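Local coordinates for uncharacterized protein DUF849 (Burkholderia xenovorans LB400, PDB 3E02) that probably cleaves 3-keto-5-aminohexanoate or a related beta-keto acid with the help of a bound zinc ion, at residues G115-N120 / E172-G177. Numbering follows the deposited sequence.
With EDO (1,2-ethanediol), chain D.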
loop_
_atom_site.group_PDB
_atom_site.type_symbol
_atom_site.label_atom_id
_atom_site.label_comp_id
_atom_site.label_asym_id
_atom_site.label_seq_id
_atom_site.Cartn_x
_atom_site.Cartn_y
_atom_site.Cartn_z
ATOM N N GLY A 115 -19.804 -11.408 5.323
ATOM C CA GLY A 115 -20.358 -10.162 5.834
ATOM C C GLY A 115 -21.583 -9.739 5.078
ATOM O O GLY A 115 -21.864 -10.270 4.001
ATOM N N SER A 116 -22.326 -8.815 5.667
ATOM C CA SER A 116 -23.529 -8.275 5.044
ATOM C C SER A 116 -23.117 -7.079 4.212
ATOM O O SER A 116 -22.297 -6.255 4.651
ATOM C CB SER A 116 -24.566 -7.870 6.089
ATOM O OG SER A 116 -24.946 -8.970 6.895
ATOM N N LEU A 117 -23.629 -6.992 2.991
ATOM C CA LEU A 117 -23.355 -5.846 2.139
ATOM C C LEU A 117 -24.482 -5.552 1.171
ATOM O O LEU A 117 -25.232 -6.459 0.791
ATOM C CB LEU A 117 -22.081 -6.084 1.301
ATOM C CG LEU A 117 -22.059 -7.209 0.237
ATOM C CD1 LEU A 117 -21.071 -6.914 -0.895
ATOM C CD2 LEU A 117 -21.786 -8.576 0.868
ATOM N N ASN A 118 -24.544 -4.301 0.727
ATOM C CA ASN A 118 -25.387 -3.935 -0.417
ATOM C C ASN A 118 -24.875 -4.776 -1.600
ATOM O O ASN A 118 -23.670 -4.995 -1.720
ATOM C CB ASN A 118 -25.250 -2.455 -0.772
ATOM C CG ASN A 118 -25.867 -1.539 0.259
ATOM O OD1 ASN A 118 -26.642 -1.976 1.113
ATOM N ND2 ASN A 118 -25.546 -0.250 0.171
ATOM N N PHE A 119 -25.784 -5.304 -2.410
ATOM C CA PHE A 119 -25.403 -6.175 -3.539
ATOM C C PHE A 119 -26.300 -5.713 -4.684
ATOM O O PHE A 119 -27.380 -6.254 -4.888
ATOM C CB PHE A 119 -25.599 -7.649 -3.152
ATOM C CG PHE A 119 -24.782 -8.603 -3.974
ATOM C CD1 PHE A 119 -24.969 -8.697 -5.358
ATOM C CD2 PHE A 119 -23.825 -9.423 -3.369
ATOM C CE1 PHE A 119 -24.192 -9.576 -6.132
ATOM C CE2 PHE A 119 -23.045 -10.309 -4.130
ATOM C CZ PHE A 119 -23.233 -10.388 -5.510
ATOM N N ASN A 120 -25.825 -4.697 -5.402
ATOM C CA ASN A 120 -26.577 -3.984 -6.421
ATOM C C ASN A 120 -26.169 -4.376 -7.847
ATOM O O ASN A 120 -25.109 -3.972 -8.332
ATOM C CB ASN A 120 -26.393 -2.468 -6.184
ATOM C CG ASN A 120 -27.301 -1.591 -7.060
ATOM O OD1 ASN A 120 -28.051 -2.085 -7.912
ATOM N ND2 ASN A 120 -27.231 -0.273 -6.841
ATOM N N GLU A 172 -16.064 -16.271 1.319
ATOM C CA GLU A 172 -16.230 -15.199 0.316
ATOM C C GLU A 172 -16.107 -13.861 1.018
ATOM O O GLU A 172 -16.945 -13.524 1.845
ATOM C CB GLU A 172 -17.575 -15.233 -0.412
ATOM C CG GLU A 172 -18.109 -16.579 -0.793
ATOM C CD GLU A 172 -17.175 -17.400 -1.624
ATOM O OE1 GLU A 172 -16.328 -16.852 -2.346
ATOM O OE2 GLU A 172 -17.328 -18.622 -1.569
ATOM N N CYS A 173 -15.064 -13.110 0.672
ATOM C CA CYS A 173 -14.741 -11.828 1.285
ATOM C C CYS A 173 -14.863 -10.737 0.219
ATOM O O CYS A 173 -14.038 -10.664 -0.682
ATOM C CB CYS A 173 -13.324 -11.909 1.856
ATOM S SG CYS A 173 -13.134 -13.184 3.161
ATOM N N TYR A 174 -15.916 -9.926 0.318
ATOM C CA TYR A 174 -16.239 -8.843 -0.629
ATOM C C TYR A 174 -15.644 -7.488 -0.253
ATOM O O TYR A 174 -15.814 -6.530 -0.990
ATOM C CB TYR A 174 -17.757 -8.651 -0.732
ATOM C CG TYR A 174 -18.503 -9.831 -1.261
ATOM C CD1 TYR A 174 -18.796 -10.914 -0.433
ATOM C CD2 TYR A 174 -18.953 -9.873 -2.584
ATOM C CE1 TYR A 174 -19.482 -12.025 -0.901
ATOM C CE2 TYR A 174 -19.666 -10.995 -3.069
ATOM C CZ TYR A 174 -19.927 -12.058 -2.206
ATOM O OH TYR A 174 -20.623 -13.166 -2.623
ATOM N N ASP A 175 -15.031 -7.386 0.917
ATOM C CA ASP A 175 -14.433 -6.131 1.357
ATOM C C ASP A 175 -13.460 -6.421 2.495
ATOM O O ASP A 175 -13.456 -7.520 3.048
ATOM C CB ASP A 175 -15.539 -5.146 1.794
ATOM C CG ASP A 175 -15.182 -3.692 1.533
ATOM O OD1 ASP A 175 -13.990 -3.344 1.343
ATOM O OD2 ASP A 175 -16.106 -2.871 1.575
ATOM N N VAL A 176 -12.663 -5.425 2.862
ATOM C CA VAL A 176 -11.624 -5.597 3.891
ATOM C C VAL A 176 -12.222 -6.008 5.246
ATOM O O VAL A 176 -11.655 -6.861 5.930
ATOM C CB VAL A 176 -10.753 -4.329 4.045
ATOM C CG1 VAL A 176 -9.650 -4.547 5.093
ATOM C CG2 VAL A 176 -10.158 -3.917 2.666
ATOM N N GLY A 177 -13.386 -5.450 5.591
ATOM C CA GLY A 177 -14.072 -5.780 6.848
ATOM C C GLY A 177 -14.402 -7.264 6.984
ATOM O O GLY A 177 -14.430 -7.797 8.091
HETATM C C1 EDO D . -20.563 -13.468 -8.350
HETATM O O1 EDO D . -19.777 -12.827 -9.362
HETATM C C2 EDO D . -20.137 -12.952 -6.980
HETATM O O2 EDO D . -21.112 -13.305 -5.991
#
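Leu117 and Phe119 both reach Tyr174, but on different torsions: Leu117 holds CG between its backbone N and carbonyl carbon (chi1 65°), whereas Phe119 swings its ring to the position opposite the backbone N (chi1 -158°). Leu117 thereby sets its two methyls against the base of the tyrosine. CD1 lies 3.7 Å from Tyr174 CB, and CD2 sits over one face of the ring, 4.0 Å from Tyr174 CD1. Farther out, Phe119 brings CE2 to 3.6 Å from Tyr174 CE2. The two rings meet obliquely, their planes at 71° and their centroids 5.8 Å apart. O2 of an ethanediol, probably from the crystallisation liquor, lies at the edge of both rings; its hydrogen bond to Tyr174 OH is weak, at 3.4 Å. The main polar partner of that hydroxyl is Asn113 OD1, so the tip of the tyrosine is tied back to the neighbouring strand 109-113. Leu148, on the strand paired with 117-118, also packs against Tyr174 and Phe119. All three touching side chains are buried, and that of Tyr174 is about 6 Å from the zinc ion held by His50, His52 and Glu259. Here residues just past the C-terminal ends of two adjacent parallel strands, 109-113 and 168-173, lie beside the zinc site, probably the active site, which in a TIM barrel is usually found at that end of the strands.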